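Local coordinates for protein diguanylate cyclase (PDB 6EIB) that catalyses the condensation of two GTP molecules into cyclic di-GMP through its magnesium-dependent GGDEF-family domain and takes part in biofilm formation, at residues 56-67 against 100-111. Sequence-based numbering, arbitrary orientation.
With ACT (acetate ion), chain P; SO4 (sulfate ion), chain F.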
loop_
_atom_site.group_PDB
_atom_site.type_symbol
_atom_site.label_atom_id
_atom_site.label_comp_id
_atom_site.label_asym_id
_atom_site.label_seq_id
_atom_site.Cartn_x
_atom_site.Cartn_y
_atom_site.Cartn_z
ATOM N N VAL A 56 10.906 0.528 10.829
ATOM C CA VAL A 56 9.776 -0.266 10.360
ATOM C C VAL A 56 9.286 0.254 9.021
ATOM O O VAL A 56 9.070 -0.522 8.083
ATOM C CB VAL A 56 8.592 -0.234 11.348
ATOM C CG1 VAL A 56 7.435 -1.078 10.788
ATOM C CG2 VAL A 56 9.020 -0.727 12.724
ATOM N N LEU A 57 9.107 1.572 8.941
ATOM C CA LEU A 57 8.672 2.214 7.702
ATOM C C LEU A 57 9.689 1.905 6.591
ATOM O O LEU A 57 9.324 1.556 5.472
ATOM C CB LEU A 57 8.562 3.723 7.887
ATOM C CG LEU A 57 7.544 4.256 8.902
ATOM C CD1 LEU A 57 7.728 5.736 9.129
ATOM C CD2 LEU A 57 6.157 3.960 8.442
ATOM N N CYS A 58 10.965 1.992 6.931
ATOM C CA CYS A 58 12.010 1.739 5.956
ATOM C C CYS A 58 12.024 0.310 5.446
ATOM O O CYS A 58 12.129 0.095 4.233
ATOM C CB CYS A 58 13.372 2.077 6.551
ATOM S SG CYS A 58 13.659 3.842 6.571
ATOM N N PHE A 59 11.897 -0.648 6.359
ATOM C CA PHE A 59 11.787 -2.058 6.004
ATOM C C PHE A 59 10.578 -2.307 5.104
ATOM O O PHE A 59 10.658 -3.100 4.162
ATOM C CB PHE A 59 11.693 -2.933 7.252
ATOM C CG PHE A 59 11.465 -4.384 6.936
ATOM C CD1 PHE A 59 12.537 -5.217 6.641
ATOM C CD2 PHE A 59 10.178 -4.904 6.876
ATOM C CE1 PHE A 59 12.326 -6.555 6.316
ATOM C CE2 PHE A 59 9.964 -6.242 6.547
ATOM C CZ PHE A 59 11.036 -7.054 6.261
ATOM N N LEU A 60 9.455 -1.652 5.400
ATOM C CA LEU A 60 8.239 -1.850 4.600
ATOM C C LEU A 60 8.456 -1.353 3.175
ATOM O O LEU A 60 8.041 -2.009 2.193
ATOM C CB LEU A 60 7.038 -1.131 5.216
ATOM C CG LEU A 60 5.731 -1.306 4.441
ATOM C CD1 LEU A 60 5.375 -2.767 4.261
ATOM C CD2 LEU A 60 4.540 -0.541 5.116
ATOM N N ALA A 61 9.108 -0.201 3.059
ATOM C CA ALA A 61 9.447 0.334 1.746
ATOM C C ALA A 61 10.387 -0.621 1.008
ATOM O O ALA A 61 10.184 -0.891 -0.185
ATOM C CB ALA A 61 10.089 1.705 1.871
ATOM N N LYS A 62 11.407 -1.123 1.702
ATOM C CA LYS A 62 12.324 -2.098 1.090
ATOM C C LYS A 62 11.540 -3.322 0.628
ATOM O O LYS A 62 11.745 -3.849 -0.465
ATOM C CB LYS A 62 13.426 -2.518 2.059
ATOM C CG LYS A 62 14.473 -1.453 2.346
ATOM C CD LYS A 62 15.661 -1.997 3.173
ATOM C CE LYS A 62 15.322 -2.349 4.630
ATOM N NZ LYS A 62 15.103 -1.135 5.491
ATOM N N LEU A 63 10.589 -3.722 1.459
ATOM C CA LEU A 63 9.748 -4.873 1.176
ATOM C C LEU A 63 8.928 -4.715 -0.101
ATOM O O LEU A 63 8.814 -5.679 -0.875
ATOM C CB LEU A 63 8.793 -5.125 2.362
ATOM C CG LEU A 63 8.018 -6.445 2.381
ATOM C CD1 LEU A 63 8.982 -7.660 2.207
ATOM C CD2 LEU A 63 7.184 -6.560 3.675
ATOM N N PHE A 64 8.410 -3.503 -0.349
ATOM C CA PHE A 64 7.641 -3.263 -1.566
ATOM C C PHE A 64 8.484 -3.606 -2.797
ATOM O O PHE A 64 8.017 -4.293 -3.709
ATOM C CB PHE A 64 7.186 -1.805 -1.668
ATOM C CG PHE A 64 6.226 -1.376 -0.596
ATOM C CD1 PHE A 64 5.458 -2.304 0.089
ATOM C CD2 PHE A 64 6.058 -0.027 -0.320
ATOM C CE1 PHE A 64 4.550 -1.895 1.061
ATOM C CE2 PHE A 64 5.153 0.403 0.652
ATOM C CZ PHE A 64 4.396 -0.532 1.338
ATOM N N GLN A 65 9.711 -3.104 -2.815
ATOM C CA GLN A 65 10.658 -3.364 -3.901
ATOM C C GLN A 65 10.950 -4.843 -4.130
ATOM O O GLN A 65 10.982 -5.310 -5.270
ATOM C CB GLN A 65 11.983 -2.652 -3.638
ATOM C CG GLN A 65 11.984 -1.145 -3.788
ATOM C CD GLN A 65 13.358 -0.544 -3.463
ATOM O OE1 GLN A 65 13.521 0.142 -2.449
ATOM N NE2 GLN A 65 14.360 -0.851 -4.294
ATOM N N SER A 66 11.215 -5.553 -3.039
ATOM C CA SER A 66 11.573 -6.970 -3.074
ATOM C C SER A 66 10.444 -7.830 -3.623
ATOM O O SER A 66 10.670 -8.740 -4.433
ATOM C CB SER A 66 11.942 -7.443 -1.666
ATOM O OG SER A 66 12.042 -8.856 -1.617
ATOM N N VAL A 67 9.237 -7.548 -3.147
ATOM C CA VAL A 67 8.058 -8.307 -3.531
ATOM C C VAL A 67 7.530 -7.913 -4.916
ATOM O O VAL A 67 7.099 -8.769 -5.678
ATOM C CB VAL A 67 6.938 -8.143 -2.480
ATOM C CG1 VAL A 67 5.635 -8.723 -2.991
ATOM C CG2 VAL A 67 7.362 -8.779 -1.153
ATOM N N GLN A 100 1.194 -10.980 -0.242
ATOM C CA GLN A 100 2.597 -11.339 -0.028
ATOM C C GLN A 100 3.287 -10.283 0.846
ATOM O O GLN A 100 4.079 -10.617 1.725
ATOM C CB GLN A 100 3.330 -11.487 -1.365
ATOM C CG GLN A 100 2.907 -12.698 -2.181
ATOM C CD GLN A 100 3.727 -12.855 -3.444
ATOM O OE1 GLN A 100 4.141 -11.868 -4.049
ATOM N NE2 GLN A 100 3.976 -14.099 -3.846
ATOM N N ILE A 101 3.022 -9.007 0.575
ATOM C CA ILE A 101 3.581 -7.959 1.408
ATOM C C ILE A 101 3.075 -8.102 2.864
ATOM O O ILE A 101 3.869 -7.980 3.800
ATOM C CB ILE A 101 3.210 -6.557 0.863
ATOM C CG1 ILE A 101 3.886 -6.313 -0.483
ATOM C CG2 ILE A 101 3.569 -5.408 1.864
ATOM C CD1 ILE A 101 3.180 -5.255 -1.290
ATOM N N ARG A 102 1.765 -8.335 3.037
ATOM C CA ARG A 102 1.160 -8.495 4.370
ATOM C C ARG A 102 1.859 -9.623 5.123
ATOM O O ARG A 102 2.219 -9.481 6.302
ATOM C CB ARG A 102 -0.346 -8.790 4.263
ATOM C CG ARG A 102 -1.033 -8.964 5.617
ATOM C CD ARG A 102 -2.439 -9.562 5.532
ATOM N NE ARG A 102 -2.501 -10.830 4.818
ATOM C CZ ARG A 102 -2.035 -11.983 5.288
ATOM N NH1 ARG A 102 -1.435 -12.044 6.475
ATOM N NH2 ARG A 102 -2.152 -13.075 4.558
ATOM N N GLN A 103 2.021 -10.749 4.429
ATOM C CA GLN A 103 2.606 -11.949 5.035
ATOM C C GLN A 103 4.058 -11.797 5.388
ATOM O O GLN A 103 4.474 -12.204 6.469
ATOM C CB GLN A 103 2.453 -13.135 4.120
ATOM C CG GLN A 103 1.086 -13.775 4.155
ATOM C CD GLN A 103 0.856 -14.665 2.946
ATOM O OE1 GLN A 103 1.507 -14.498 1.903
ATOM N NE2 GLN A 103 -0.006 -15.676 3.104
ATOM N N ARG A 104 4.852 -11.255 4.469
ATOM C CA ARG A 104 6.276 -11.110 4.763
ATOM C C ARG A 104 6.544 -10.055 5.826
ATOM O O ARG A 104 7.512 -10.161 6.597
ATOM C CB ARG A 104 7.067 -10.825 3.478
ATOM C CG ARG A 104 7.218 -12.087 2.641
ATOM C CD ARG A 104 8.328 -11.962 1.617
ATOM N NE ARG A 104 9.599 -11.566 2.228
ATOM C CZ ARG A 104 10.589 -11.031 1.521
ATOM N NH1 ARG A 104 10.430 -10.852 0.219
ATOM N NH2 ARG A 104 11.710 -10.646 2.110
ATOM N N PHE A 105 5.679 -9.045 5.907
ATOM C CA PHE A 105 5.819 -8.083 6.958
ATOM C C PHE A 105 5.533 -8.748 8.310
ATOM O O PHE A 105 6.267 -8.545 9.285
ATOM C CB PHE A 105 4.873 -6.901 6.687
ATOM C CG PHE A 105 5.083 -5.726 7.591
ATOM C CD1 PHE A 105 6.187 -4.897 7.435
ATOM C CD2 PHE A 105 4.138 -5.409 8.556
ATOM C CE1 PHE A 105 6.357 -3.778 8.250
ATOM C CE2 PHE A 105 4.301 -4.289 9.383
ATOM C CZ PHE A 105 5.403 -3.483 9.233
ATOM N N ALA A 106 4.473 -9.554 8.364
ATOM C CA ALA A 106 4.052 -10.230 9.588
ATOM C C ALA A 106 5.116 -11.229 10.038
ATOM O O ALA A 106 5.242 -11.552 11.225
ATOM C CB ALA A 106 2.721 -10.957 9.376
ATOM N N GLU A 107 5.840 -11.755 9.069
ATOM C CA GLU A 107 6.856 -12.781 9.331
ATOM C C GLU A 107 8.213 -12.202 9.739
ATOM O O GLU A 107 9.085 -12.941 10.192
ATOM C CB GLU A 107 7.028 -13.679 8.111
ATOM C CG GLU A 107 5.910 -14.674 7.874
ATOM C CD GLU A 107 5.906 -15.196 6.439
ATOM O OE1 GLU A 107 6.675 -14.673 5.583
ATOM O OE2 GLU A 107 5.137 -16.147 6.163
ATOM N N HIS A 108 8.437 -10.910 9.511
ATOM C CA HIS A 108 9.743 -10.337 9.830
ATOM C C HIS A 108 9.832 -9.959 11.311
ATOM O O HIS A 108 9.004 -9.220 11.821
ATOM C CB HIS A 108 10.044 -9.137 8.944
ATOM C CG HIS A 108 11.386 -8.533 9.198
ATOM N ND1 HIS A 108 12.547 -9.046 8.656
ATOM C CD2 HIS A 108 11.752 -7.426 9.891
ATOM C CE1 HIS A 108 13.573 -8.309 9.042
ATOM N NE2 HIS A 108 13.118 -7.321 9.799
ATOM N N PRO A 109 10.826 -10.502 12.020
ATOM C CA PRO A 109 11.013 -10.145 13.431
ATOM C C PRO A 109 11.708 -8.790 13.549
ATOM O O PRO A 109 12.638 -8.525 12.753
ATOM C CB PRO A 109 11.927 -11.255 13.958
ATOM C CG PRO A 109 12.730 -11.654 12.745
ATOM C CD PRO A 109 11.812 -11.509 11.566
ATOM N N PHE A 110 11.253 -7.939 14.471
ATOM C CA PHE A 110 11.792 -6.594 14.584
ATOM C C PHE A 110 12.497 -6.392 15.904
ATOM O O PHE A 110 11.938 -6.745 16.935
ATOM C CB PHE A 110 10.672 -5.541 14.480
ATOM C CG PHE A 110 10.173 -5.293 13.080
ATOM C CD1 PHE A 110 10.854 -4.428 12.242
ATOM C CD2 PHE A 110 9.024 -5.917 12.610
ATOM C CE1 PHE A 110 10.422 -4.191 10.971
ATOM C CE2 PHE A 110 8.593 -5.685 11.313
ATOM C CZ PHE A 110 9.286 -4.814 10.502
ATOM N N PHE A 111 13.676 -5.768 15.889
ATOM C CA PHE A 111 14.313 -5.311 17.117
ATOM C C PHE A 111 14.806 -6.472 17.995
ATOM O O PHE A 111 14.460 -7.628 17.757
ATOM C CB PHE A 111 13.363 -4.437 17.948
ATOM C CG PHE A 111 12.550 -3.457 17.132
ATOM C CD1 PHE A 111 13.123 -2.740 16.087
ATOM C CD2 PHE A 111 11.197 -3.263 17.417
ATOM C CE1 PHE A 111 12.356 -1.824 15.335
ATOM C CE2 PHE A 111 10.434 -2.361 16.671
ATOM C CZ PHE A 111 11.023 -1.654 15.630
HETATM C C ACT P . -1.104 -16.024 6.732
HETATM O O ACT P . -1.754 -16.511 7.682
HETATM O OXT ACT P . -1.778 -15.614 5.764
HETATM C CH3 ACT P . 0.396 -15.948 6.744
HETATM S S SO4 F . 13.138 -10.945 5.610
HETATM O O1 SO4 F . 14.129 -10.138 6.315
HETATM O O2 SO4 F . 13.649 -12.286 5.351
HETATM O O3 SO4 F . 11.931 -11.149 6.406
HETATM O O4 SO4 F . 12.853 -10.250 4.352
#
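The F59 ring lies flat over the imidazole of H108. The two ring centroids are 3.8 Å apart. The planes are tilted by 20°, a face-to-face stack. F59 has its CG anti to the backbone N, and the ring extends from helix 56-67 to meet H108, which comes from the opposite direction. F110 adds an offset edge-to-face contact: its edge is turned toward the face of F59, with planes at 85°. These three rings form an aromatic cluster where helix 100-107 gives way to the loop that follows it.

Further along, the helices pack by knobs into holes. F105 fits among V56, F59, L60 and L63. V56 CG1 meets the ring edge at F105 CZ, 3.5 Å away, and L63 CD2 also lies at that edge. I101 sits among L60, L63, F64 and V67. I101 CG2 reaches the edge of the F64 ring, 3.7 Å from F64 CE1. The helix segments run at 133° to each other. Both pack on the same face of the GGDEF-domain sheet, where L60 and I101 touch L119, and F64 and I101 touch I36 and I84. L60 also touches I38, which probably helps bind magnesium as in related enzymes.

R104 closes the exposed side. Its chain bends at chi3, and L63 CD1 lies over the guanidinium face. R104 NH1 donates to S66 OG at 3.2 Å, tilted slightly from the guanidinium plane. A sulfate ion, probably from the crystallisation liquor, lies between R104 and H108. H108 ND1 donates to its O3. R104 NH2 is unusually close to its O4, so the details of that bond are doubtful. Apolar side chains thus hold the helices together, and the single hydrogen bond between the segments, R104 to S66, lies at the solvent side. H108 ND1 carries the proton in its sulfate bond, and the nearby anion would probably favour the charged imidazolium in the crystal.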